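Solute-binding protein Csal_2479 (Chromohalobacter salexigens, PDB 4P1L) binds D-glucuronate in vitro and probably delivers it to a tripartite ATP-independent periplasmic (TRAP) permease for transport into the cytoplasm. Local coordinates at residues 145-150 / 224-229; 154-159 / 289-294; 162-167 / 201-206. One frame throughout, in Å; residues are numbered along the deposited sequence.

Interaction 1. Residues 145-150 / 224-229. With BDP (beta-D-glucopyranuronic acid), chain C.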
loop_
_atom_site.group_PDB
_atom_site.type_symbol
_atom_site.label_atom_id
_atom_site.label_comp_id
_atom_site.label_asym_id
_atom_site.label_seq_id
_atom_site.Cartn_x
_atom_site.Cartn_y
_atom_site.Cartn_z
ATOM N N ALA A 145 -2.003 -4.476 -7.610
ATOM C CA ALA A 145 -1.193 -3.565 -8.389
ATOM C C ALA A 145 -1.922 -2.230 -8.595
ATOM O O ALA A 145 -3.143 -2.187 -8.816
ATOM C CB ALA A 145 -0.850 -4.195 -9.721
ATOM N N ARG A 146 -1.164 -1.148 -8.518
ATOM C CA ARG A 146 -1.693 0.194 -8.773
ATOM C C ARG A 146 -1.527 0.593 -10.239
ATOM O O ARG A 146 -0.449 0.422 -10.829
ATOM C CB ARG A 146 -0.996 1.239 -7.903
ATOM C CG ARG A 146 -1.052 0.908 -6.388
ATOM C CD ARG A 146 -0.178 1.814 -5.556
ATOM N NE ARG A 146 -0.602 3.219 -5.517
ATOM C CZ ARG A 146 -1.293 3.790 -4.531
ATOM N NH1 ARG A 146 -1.683 3.098 -3.479
ATOM N NH2 ARG A 146 -1.611 5.078 -4.615
ATOM N N SER A 147 -2.591 1.142 -10.813
ATOM C CA SER A 147 -2.585 1.607 -12.196
ATOM C C SER A 147 -3.115 3.028 -12.322
ATOM O O SER A 147 -3.869 3.522 -11.459
ATOM C CB SER A 147 -3.421 0.658 -13.072
ATOM O OG SER A 147 -2.810 -0.610 -13.159
ATOM N N LEU A 148 -2.735 3.679 -13.415
ATOM C CA LEU A 148 -3.128 5.059 -13.691
ATOM C C LEU A 148 -4.580 5.191 -14.086
ATOM O O LEU A 148 -5.078 4.449 -14.942
ATOM C CB LEU A 148 -2.335 5.642 -14.866
ATOM C CG LEU A 148 -0.874 5.998 -14.741
ATOM C CD1 LEU A 148 -0.310 6.353 -16.137
ATOM C CD2 LEU A 148 -0.694 7.154 -13.778
ATOM N N TYR A 149 -5.241 6.184 -13.519
ATOM C CA TYR A 149 -6.523 6.603 -14.048
ATOM C C TYR A 149 -6.605 8.107 -14.216
ATOM O O TYR A 149 -5.979 8.840 -13.461
ATOM C CB TYR A 149 -7.667 6.097 -13.185
ATOM C CG TYR A 149 -7.529 6.270 -11.683
ATOM C CD1 TYR A 149 -7.980 7.424 -11.036
ATOM C CD2 TYR A 149 -7.021 5.246 -10.903
ATOM C CE1 TYR A 149 -7.917 7.530 -9.654
ATOM C CE2 TYR A 149 -6.949 5.350 -9.518
ATOM C CZ TYR A 149 -7.375 6.496 -8.897
ATOM O OH TYR A 149 -7.300 6.569 -7.514
ATOM N N ASN A 150 -7.356 8.558 -15.211
ATOM C CA ASN A 150 -7.432 9.982 -15.521
ATOM C C ASN A 150 -8.754 10.339 -16.174
ATOM O O ASN A 150 -9.571 9.473 -16.501
ATOM C CB ASN A 150 -6.246 10.467 -16.373
ATOM C CG ASN A 150 -6.377 10.108 -17.847
ATOM O OD1 ASN A 150 -6.727 10.944 -18.668
ATOM N ND2 ASN A 150 -6.073 8.875 -18.181
ATOM N N TYR A 224 -9.191 4.030 -16.987
ATOM C CA TYR A 224 -8.291 3.300 -16.120
ATOM C C TYR A 224 -7.379 2.517 -17.045
ATOM O O TYR A 224 -7.850 1.717 -17.852
ATOM C CB TYR A 224 -9.108 2.379 -15.214
ATOM C CG TYR A 224 -8.352 1.692 -14.092
ATOM C CD1 TYR A 224 -7.721 0.466 -14.280
ATOM C CD2 TYR A 224 -8.292 2.262 -12.823
ATOM C CE1 TYR A 224 -7.036 -0.165 -13.231
ATOM C CE2 TYR A 224 -7.603 1.645 -11.785
ATOM C CZ TYR A 224 -6.970 0.442 -11.988
ATOM O OH TYR A 224 -6.327 -0.189 -10.923
ATOM N N SER A 225 -6.078 2.750 -16.931
ATOM C CA SER A 225 -5.110 2.135 -17.856
ATOM C C SER A 225 -4.142 1.283 -17.043
ATOM O O SER A 225 -3.509 1.787 -16.124
ATOM C CB SER A 225 -4.364 3.209 -18.616
ATOM O OG SER A 225 -5.229 4.047 -19.391
ATOM N N LEU A 226 -4.005 0.009 -17.419
ATOM C CA LEU A 226 -3.363 -0.994 -16.573
ATOM C C LEU A 226 -1.834 -0.978 -16.637
ATOM O O LEU A 226 -1.163 -1.963 -17.025
ATOM C CB LEU A 226 -3.937 -2.381 -16.910
ATOM C CG LEU A 226 -5.373 -2.583 -16.422
ATOM C CD1 LEU A 226 -6.088 -3.726 -17.137
ATOM C CD2 LEU A 226 -5.365 -2.853 -14.928
ATOM N N THR A 227 -1.269 0.141 -16.212
ATOM C CA THR A 227 0.170 0.237 -16.029
ATOM C C THR A 227 0.744 -0.734 -14.972
ATOM O O THR A 227 1.876 -1.169 -15.128
ATOM C CB THR A 227 0.560 1.670 -15.681
ATOM O OG1 THR A 227 -0.293 2.151 -14.626
ATOM C CG2 THR A 227 0.462 2.574 -16.923
ATOM N N GLU A 228 -0.002 -1.017 -13.884
ATOM C CA GLU A 228 0.384 -1.984 -12.863
ATOM C C GLU A 228 1.826 -1.720 -12.406
ATOM O O GLU A 228 2.654 -2.632 -12.286
ATOM C CB GLU A 228 0.150 -3.422 -13.371
ATOM C CG GLU A 228 -1.311 -3.634 -13.727
ATOM C CD GLU A 228 -1.658 -5.001 -14.265
ATOM O OE1 GLU A 228 -2.758 -5.505 -13.961
ATOM O OE2 GLU A 228 -0.863 -5.557 -15.018
ATOM N N HIS A 229 2.078 -0.440 -12.129
ATOM C CA HIS A 229 3.420 0.102 -11.929
ATOM C C HIS A 229 4.002 -0.040 -10.519
ATOM O O HIS A 229 5.219 0.076 -10.359
ATOM C CB HIS A 229 3.437 1.574 -12.357
ATOM C CG HIS A 229 2.354 2.404 -11.742
ATOM N ND1 HIS A 229 1.282 2.889 -12.458
ATOM C CD2 HIS A 229 2.184 2.835 -10.470
ATOM C CE1 HIS A 229 0.486 3.563 -11.649
ATOM N NE2 HIS A 229 1.018 3.553 -10.438
HETATM C C1 BDP C . -4.364 2.438 -1.075
HETATM C C2 BDP C . -3.697 2.034 0.233
HETATM C C3 BDP C . -3.955 3.076 1.253
HETATM C C4 BDP C . -3.394 4.363 0.735
HETATM C C5 BDP C . -4.038 4.739 -0.625
HETATM C C6 BDP C . -3.467 6.025 -1.220
HETATM O O2 BDP C . -4.296 0.810 0.625
HETATM O O3 BDP C . -3.139 2.688 2.478
HETATM O O4 BDP C . -3.615 5.422 1.682
HETATM O O5 BDP C . -3.839 3.697 -1.528
HETATM O O6A BDP C . -3.391 6.079 -2.490
HETATM O O1 BDP C . -4.088 1.493 -2.049
HETATM O O6B BDP C . -3.181 6.980 -0.469
HETATM O O HOH W 1 -4.307 -2.140 -11.351
HETATM O O HOH W 2 -5.430 6.133 -17.417
#

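Interaction 2. Residues 154-159 / 289-294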
loop_
_atom_site.group_PDB
_atom_site.type_symbol
_atom_site.label_atom_id
_atom_site.label_comp_id
_atom_site.label_asym_id
_atom_site.label_seq_id
_atom_site.Cartn_x
_atom_site.Cartn_y
_atom_site.Cartn_z
ATOM N N PRO A 154 -7.373 7.341 -22.715
ATOM C CA PRO A 154 -6.649 6.119 -22.371
ATOM C C PRO A 154 -5.157 6.372 -22.460
ATOM O O PRO A 154 -4.694 7.090 -23.353
ATOM C CB PRO A 154 -7.087 5.116 -23.445
ATOM C CG PRO A 154 -8.350 5.702 -24.043
ATOM C CD PRO A 154 -8.219 7.174 -23.915
ATOM N N VAL A 155 -4.413 5.789 -21.542
ATOM C CA VAL A 155 -2.956 5.772 -21.643
ATOM C C VAL A 155 -2.500 4.457 -22.256
ATOM O O VAL A 155 -2.761 3.386 -21.711
ATOM C CB VAL A 155 -2.294 5.952 -20.255
ATOM C CG1 VAL A 155 -0.797 5.643 -20.339
ATOM C CG2 VAL A 155 -2.526 7.351 -19.756
ATOM N N GLU A 156 -1.853 4.543 -23.409
ATOM C CA GLU A 156 -1.435 3.370 -24.153
ATOM C C GLU A 156 0.052 3.198 -24.059
ATOM O O GLU A 156 0.533 2.076 -23.933
ATOM C CB GLU A 156 -1.811 3.479 -25.645
ATOM C CG GLU A 156 -3.294 3.619 -25.945
ATOM C CD GLU A 156 -4.098 2.336 -25.733
ATOM O OE1 GLU A 156 -3.638 1.439 -24.974
ATOM O OE2 GLU A 156 -5.193 2.229 -26.361
ATOM N N THR A 157 0.774 4.318 -24.123
ATOM C CA THR A 157 2.225 4.329 -24.047
ATOM C C THR A 157 2.671 5.412 -23.079
ATOM O O THR A 157 1.887 6.270 -22.682
ATOM C CB THR A 157 2.858 4.634 -25.415
ATOM O OG1 THR A 157 2.485 5.955 -25.814
ATOM C CG2 THR A 157 2.379 3.659 -26.462
ATOM N N PRO A 158 3.943 5.382 -22.687
ATOM C CA PRO A 158 4.386 6.429 -21.772
ATOM C C PRO A 158 4.119 7.863 -22.255
ATOM O O PRO A 158 3.782 8.733 -21.435
ATOM C CB PRO A 158 5.877 6.125 -21.614
ATOM C CG PRO A 158 5.950 4.633 -21.746
ATOM C CD PRO A 158 4.972 4.346 -22.876
ATOM N N ASP A 159 4.221 8.111 -23.549
ATOM C CA ASP A 159 3.987 9.459 -24.050
ATOM C C ASP A 159 2.554 9.962 -23.831
ATOM O O ASP A 159 2.340 11.164 -23.792
ATOM C CB ASP A 159 4.414 9.582 -25.524
ATOM C CG ASP A 159 5.939 9.670 -25.677
ATOM O OD1 ASP A 159 6.665 9.480 -24.667
ATOM O OD2 ASP A 159 6.420 9.925 -26.800
ATOM N N GLU A 289 -5.775 -2.281 -21.234
ATOM C CA GLU A 289 -4.417 -2.746 -21.049
ATOM C C GLU A 289 -3.577 -1.715 -21.806
ATOM O O GLU A 289 -4.019 -1.179 -22.830
ATOM C CB GLU A 289 -4.204 -4.143 -21.658
ATOM C CG GLU A 289 -5.159 -5.224 -21.137
ATOM C CD GLU A 289 -4.784 -5.719 -19.737
ATOM O OE1 GLU A 289 -3.724 -5.311 -19.182
ATOM O OE2 GLU A 289 -5.553 -6.533 -19.194
ATOM N N VAL A 290 -2.382 -1.440 -21.315
ATOM C CA VAL A 290 -1.443 -0.603 -22.041
ATOM C C VAL A 290 -0.802 -1.420 -23.146
ATOM O O VAL A 290 -0.896 -2.646 -23.162
ATOM C CB VAL A 290 -0.351 0.043 -21.135
ATOM C CG1 VAL A 290 -0.991 0.951 -20.078
ATOM C CG2 VAL A 290 0.555 -1.005 -20.468
ATOM N N ASP A 291 -0.168 -0.732 -24.082
ATOM C CA ASP A 291 0.501 -1.379 -25.199
ATOM C C ASP A 291 1.559 -2.346 -24.732
ATOM O O ASP A 291 1.599 -3.468 -25.197
ATOM C CB ASP A 291 1.179 -0.336 -26.095
ATOM C CG ASP A 291 0.218 0.312 -27.061
ATOM O OD1 ASP A 291 -1.014 0.126 -26.892
ATOM O OD2 ASP A 291 0.697 0.991 -27.989
ATOM N N ASP A 292 2.428 -1.897 -23.833
ATOM C CA ASP A 292 3.640 -2.645 -23.481
ATOM C C ASP A 292 4.205 -2.149 -22.140
ATOM O O ASP A 292 4.872 -1.113 -22.082
ATOM C CB ASP A 292 4.652 -2.488 -24.595
ATOM C CG ASP A 292 5.984 -3.158 -24.289
ATOM O OD1 ASP A 292 6.070 -3.979 -23.336
ATOM O OD2 ASP A 292 6.937 -2.841 -25.025
ATOM N N LYS A 293 3.914 -2.895 -21.075
ATOM C CA LYS A 293 4.326 -2.521 -19.732
ATOM C C LYS A 293 5.844 -2.399 -19.653
ATOM O O LYS A 293 6.383 -1.566 -18.909
ATOM C CB LYS A 293 3.781 -3.527 -18.702
ATOM C CG LYS A 293 2.314 -3.300 -18.327
ATOM C CD LYS A 293 1.720 -4.483 -17.524
ATOM C CE LYS A 293 2.465 -4.721 -16.210
ATOM N NZ LYS A 293 1.850 -5.857 -15.392
ATOM N N SER A 294 6.548 -3.181 -20.460
ATOM C CA SER A 294 8.004 -3.114 -20.448
ATOM C C SER A 294 8.529 -1.734 -20.911
ATOM O O SER A 294 9.634 -1.305 -20.525
ATOM C CB SER A 294 8.598 -4.260 -21.261
ATOM O OG SER A 294 8.665 -3.905 -22.617
HETATM O O HOH W 3 3.153 0.877 -23.533
#

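Interaction 3. Residues 162-167 / 201-206. With BDP (beta-D-glucopyranuronic acid), chain C.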
loop_
_atom_site.group_PDB
_atom_site.type_symbol
_atom_site.label_atom_id
_atom_site.label_comp_id
_atom_site.label_asym_id
_atom_site.label_seq_id
_atom_site.Cartn_x
_atom_site.Cartn_y
_atom_site.Cartn_z
ATOM N N GLU A 162 2.029 12.458 -20.923
ATOM C CA GLU A 162 2.397 13.877 -21.077
ATOM C C GLU A 162 1.161 14.749 -20.897
ATOM O O GLU A 162 0.101 14.420 -21.414
ATOM C CB GLU A 162 3.078 14.149 -22.435
ATOM C CG GLU A 162 4.453 13.495 -22.522
ATOM C CD GLU A 162 5.027 13.431 -23.923
ATOM O OE1 GLU A 162 4.418 13.978 -24.869
ATOM O OE2 GLU A 162 6.096 12.806 -24.067
ATOM N N GLY A 163 1.302 15.838 -20.145
ATOM C CA GLY A 163 0.204 16.749 -19.894
ATOM C C GLY A 163 -0.727 16.398 -18.744
ATOM O O GLY A 163 -1.513 17.246 -18.324
ATOM N N LEU A 164 -0.660 15.170 -18.223
ATOM C CA LEU A 164 -1.493 14.799 -17.091
ATOM C C LEU A 164 -0.837 15.205 -15.780
ATOM O O LEU A 164 0.342 14.951 -15.554
ATOM C CB LEU A 164 -1.795 13.296 -17.084
ATOM C CG LEU A 164 -2.501 12.706 -18.312
ATOM C CD1 LEU A 164 -2.693 11.200 -18.134
ATOM C CD2 LEU A 164 -3.827 13.366 -18.550
ATOM N N LYS A 165 -1.624 15.839 -14.924
ATOM C CA LYS A 165 -1.233 16.112 -13.562
ATOM C C LYS A 165 -1.834 15.000 -12.706
ATOM O O LYS A 165 -3.073 14.907 -12.556
ATOM C CB LYS A 165 -1.754 17.475 -13.129
ATOM C CG LYS A 165 -1.330 17.905 -11.728
ATOM C CD LYS A 165 -1.437 19.421 -11.603
ATOM C CE LYS A 165 -0.936 19.923 -10.262
ATOM N NZ LYS A 165 -1.985 19.760 -9.223
ATOM N N VAL A 166 -0.952 14.167 -12.159
ATOM C CA VAL A 166 -1.346 12.956 -11.454
ATOM C C VAL A 166 -0.989 13.035 -9.974
ATOM O O VAL A 166 0.171 13.305 -9.594
ATOM C CB VAL A 166 -0.660 11.702 -12.048
ATOM C CG1 VAL A 166 -1.249 10.409 -11.438
ATOM C CG2 VAL A 166 -0.750 11.673 -13.585
ATOM N N ARG A 167 -1.997 12.820 -9.138
ATOM C CA ARG A 167 -1.782 12.713 -7.702
ATOM C C ARG A 167 -1.031 11.435 -7.380
ATOM O O ARG A 167 -1.290 10.383 -7.969
ATOM C CB ARG A 167 -3.106 12.709 -6.940
ATOM C CG ARG A 167 -2.951 12.532 -5.463
ATOM C CD ARG A 167 -3.058 11.070 -5.043
ATOM N NE ARG A 167 -2.915 10.883 -3.598
ATOM C CZ ARG A 167 -3.008 9.706 -2.996
ATOM N NH1 ARG A 167 -3.223 8.597 -3.716
ATOM N NH2 ARG A 167 -2.860 9.621 -1.682
ATOM N N VAL A 201 -8.441 20.246 -10.367
ATOM C CA VAL A 201 -7.125 20.546 -9.814
ATOM C C VAL A 201 -6.059 19.522 -10.233
ATOM O O VAL A 201 -4.887 19.858 -10.369
ATOM C CB VAL A 201 -7.215 20.568 -8.271
ATOM C CG1 VAL A 201 -5.846 20.650 -7.638
ATOM C CG2 VAL A 201 -8.093 21.733 -7.809
ATOM N N ILE A 202 -6.479 18.272 -10.417
ATOM C CA ILE A 202 -5.610 17.194 -10.909
ATOM C C ILE A 202 -6.369 16.485 -12.023
ATOM O O ILE A 202 -7.596 16.526 -12.043
ATOM C CB ILE A 202 -5.251 16.171 -9.801
ATOM C CG1 ILE A 202 -6.517 15.602 -9.132
ATOM C CG2 ILE A 202 -4.312 16.808 -8.760
ATOM C CD1 ILE A 202 -6.214 14.543 -8.101
ATOM N N ASP A 203 -5.652 15.866 -12.960
ATOM C CA ASP A 203 -6.275 15.091 -14.046
ATOM C C ASP A 203 -6.420 13.600 -13.724
ATOM O O ASP A 203 -7.139 12.883 -14.405
ATOM C CB ASP A 203 -5.441 15.210 -15.320
ATOM C CG ASP A 203 -5.163 16.653 -15.701
ATOM O OD1 ASP A 203 -6.124 17.443 -15.670
ATOM O OD2 ASP A 203 -3.990 16.993 -15.999
ATOM N N GLY A 204 -5.708 13.111 -12.714
ATOM C CA GLY A 204 -5.723 11.687 -12.453
ATOM C C GLY A 204 -5.004 11.303 -11.183
ATOM O O GLY A 204 -4.547 12.151 -10.441
ATOM N N ALA A 205 -4.910 10.003 -10.960
ATOM C CA ALA A 205 -4.218 9.452 -9.802
ATOM C C ALA A 205 -3.923 7.994 -10.159
ATOM O O ALA A 205 -4.050 7.605 -11.311
ATOM C CB ALA A 205 -5.091 9.565 -8.534
ATOM N N GLU A 206 -3.530 7.176 -9.190
ATOM C CA GLU A 206 -3.225 5.801 -9.493
ATOM C C GLU A 206 -3.490 4.927 -8.275
ATOM O O GLU A 206 -3.246 5.323 -7.131
ATOM C CB GLU A 206 -1.782 5.668 -10.016
ATOM C CG GLU A 206 -0.732 6.421 -9.225
ATOM C CD GLU A 206 -0.317 5.719 -7.920
ATOM O OE1 GLU A 206 0.085 4.536 -7.960
ATOM O OE2 GLU A 206 -0.351 6.376 -6.857
HETATM C C1 BDP C . -4.364 2.438 -1.075
HETATM C C2 BDP C . -3.697 2.034 0.233
HETATM C C3 BDP C . -3.955 3.076 1.253
HETATM C C4 BDP C . -3.394 4.363 0.735
HETATM C C5 BDP C . -4.038 4.739 -0.625
HETATM C C6 BDP C . -3.467 6.025 -1.220
HETATM O O2 BDP C . -4.296 0.810 0.625
HETATM O O3 BDP C . -3.139 2.688 2.478
HETATM O O4 BDP C . -3.615 5.422 1.682
HETATM O O5 BDP C . -3.839 3.697 -1.528
HETATM O O6A BDP C . -3.391 6.079 -2.490
HETATM O O1 BDP C . -4.088 1.493 -2.049
HETATM O O6B BDP C . -3.181 6.980 -0.469
HETATM O O HOH W 4 -2.364 8.168 -6.661
#

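Interaction 1. Residues 145-150 / 224-229
The carbonyl oxygen of R146 sits over one face of the H229 ring, 3.3 Å above its plane and near its centre, while L148 N approaches at the ring edge. The Y224 ring meets the side chains of 145-150 obliquely: its CE1 is 3.7 Å from S147 CB, and its CE2 is 3.8 Å from Y149 CD2. L226 CD2 lies in plane at the edge of the Y224 ring, and Y209 stacks on that ring from outside the two strands. With CG anti to the backbone N (chi1 -171°), Y224 runs along the neighbouring strand, which brings its OH to a water that also donates to A145 O and bonds S147 OG; the OH bonds N207 O as well. A phenylalanine in its place would probably cost the water one of its three partners and N207 O the bond from this hydroxyl. The strands are antiparallel neighbours, with Y149 and Y224 as a non-hydrogen-bonded pair. S225 N donates to L148 O over 2.8 Å in a nearly straight bond (177°). Beyond it the backbone departs from regular pairing at the inverse gamma turn centred on L226, and two amides turn to side-chain acceptors, L148 N to T227 OG1 (3.1 Å) and E228 N to S147 OG (2.9 Å), while H229 N still donates to R146 O, the oxygen over its own ring. T227 OG1 also bonds H229 ND1 over 2.8 Å, fixing the rotation of the imidazole. R146 leaves this frame for the glucuronate: NH2 reaches O6A at 2.9 Å at the guanidinium edge, near its plane, and NH1 bonds the ring oxygen O5. The E206 carboxylate probably offsets part of the arginine's charge, and H229, bonded to the same carboxylate oxygen, probably serves as second-shell support.

Interaction 2. Residues 154-159 / 289-294
E156 O receives D291 N over 2.9 Å, in the carbonyl plane and on a lone pair, with an N-H...O angle of 160°. A water donates to the same oxygen and accepts from D292 N, so two successive amides of 289-294 are tied to one carbonyl, the second through the water. Beside this bond V290 turns CG1 onto V155 O at 3.4 Å, and T157 CG2 touches D291 OD2 at 3.5 Å. The E156 chain, bent at chi2 (-73°), brings OE1 to 3.5 Å from D291 OD1, the two carboxylate planes 36° apart. Farther out, N288 ND2 bonds V155 O and, weakly, E156 OE1, while D160 OD2 accepts from E156 N and T157 N and probably helps to set the shape of this loop. D292 is the N-cap of helix 293-298: its OD1 accepts from S294 OG at 2.7 Å and weakly from S294 N. The contact joins the loop after strand 146-150 to the lead-in of that helix, away from the sugar. One backbone bond and one water bridge carry it, whereas the E156 and D291 carboxylates probably repel each other, tending to raise one pKa, which N288 may partly offset.

Interaction 3. Residues 162-167 / 201-206
K165 O is gripped by two successive amides: D203 N donates over 2.8 Å in the carbonyl plane, and G204 N adds a weak bond at 3.2 Å. The backbone N of K165 is held in turn by D203 OD2 at 2.8 Å in a nearly straight bond; this carboxylate oxygen is met on its anti side, with the donor 26° out of the carboxylate plane. D203 thus closes a two-way link with K165, its backbone donating and its side chain accepting. The lysine runs extended with CG anti to the backbone N (chi1 -177°), then bends at chi4 so that NZ hydrogen-bonds V201 O at 3.1 Å, crossing the I202 side chain at about a right angle with CG2 near NZ. Farther along, R167 N donates to G204 O, and V166 with G204 makes a single bridge between strands running in roughly the same direction, 41° apart. Strand 165-168 otherwise pairs in parallel with 184-187, while 204-207 is an edge strand of the mixed sheet containing 146-150; the bridge therefore joins two sheets of the solute-binding fold. Around it V166 CG1 packs on A205 CA, and I202 CD1 lies 3.8 Å from R167 CB. R167 ends in a nearly planar bidentate pairing with the glucuronate carboxylate, NH1 to O6A at 2.8 Å and NH2 to O6B at 2.9 Å, both bonds nearly straight and the sugar's C6 in the guanidinium plane. The same NH1 also donates to a water that accepts from E206 N, and NH2 has a second acceptor in M188 O.

In the fold
Interactions 1 and 3 meet at E206 OE1, which lies 2.9 Å from R146 NE in a salt bridge and 2.8 Å from H229 NE2 in a probable hydrogen bond. E206 OE1 thus holds R146, while R167 is linked to E206 through a water; the two arginines converge on O6A of the glucuronate, and H32, Q70, N207 and E234 bind the sugar as well. The centres of these two contacts are about 12 Å apart, and strands 146-150 and 204-207 are neighbours in one sheet. Interaction 2, away from the sugar, joins interaction 1 through the salt bridge of K293 NZ with E228 OE2 (2.8 Å) and S225 OG near V155 N; V155 also packs on L164 of interaction 3.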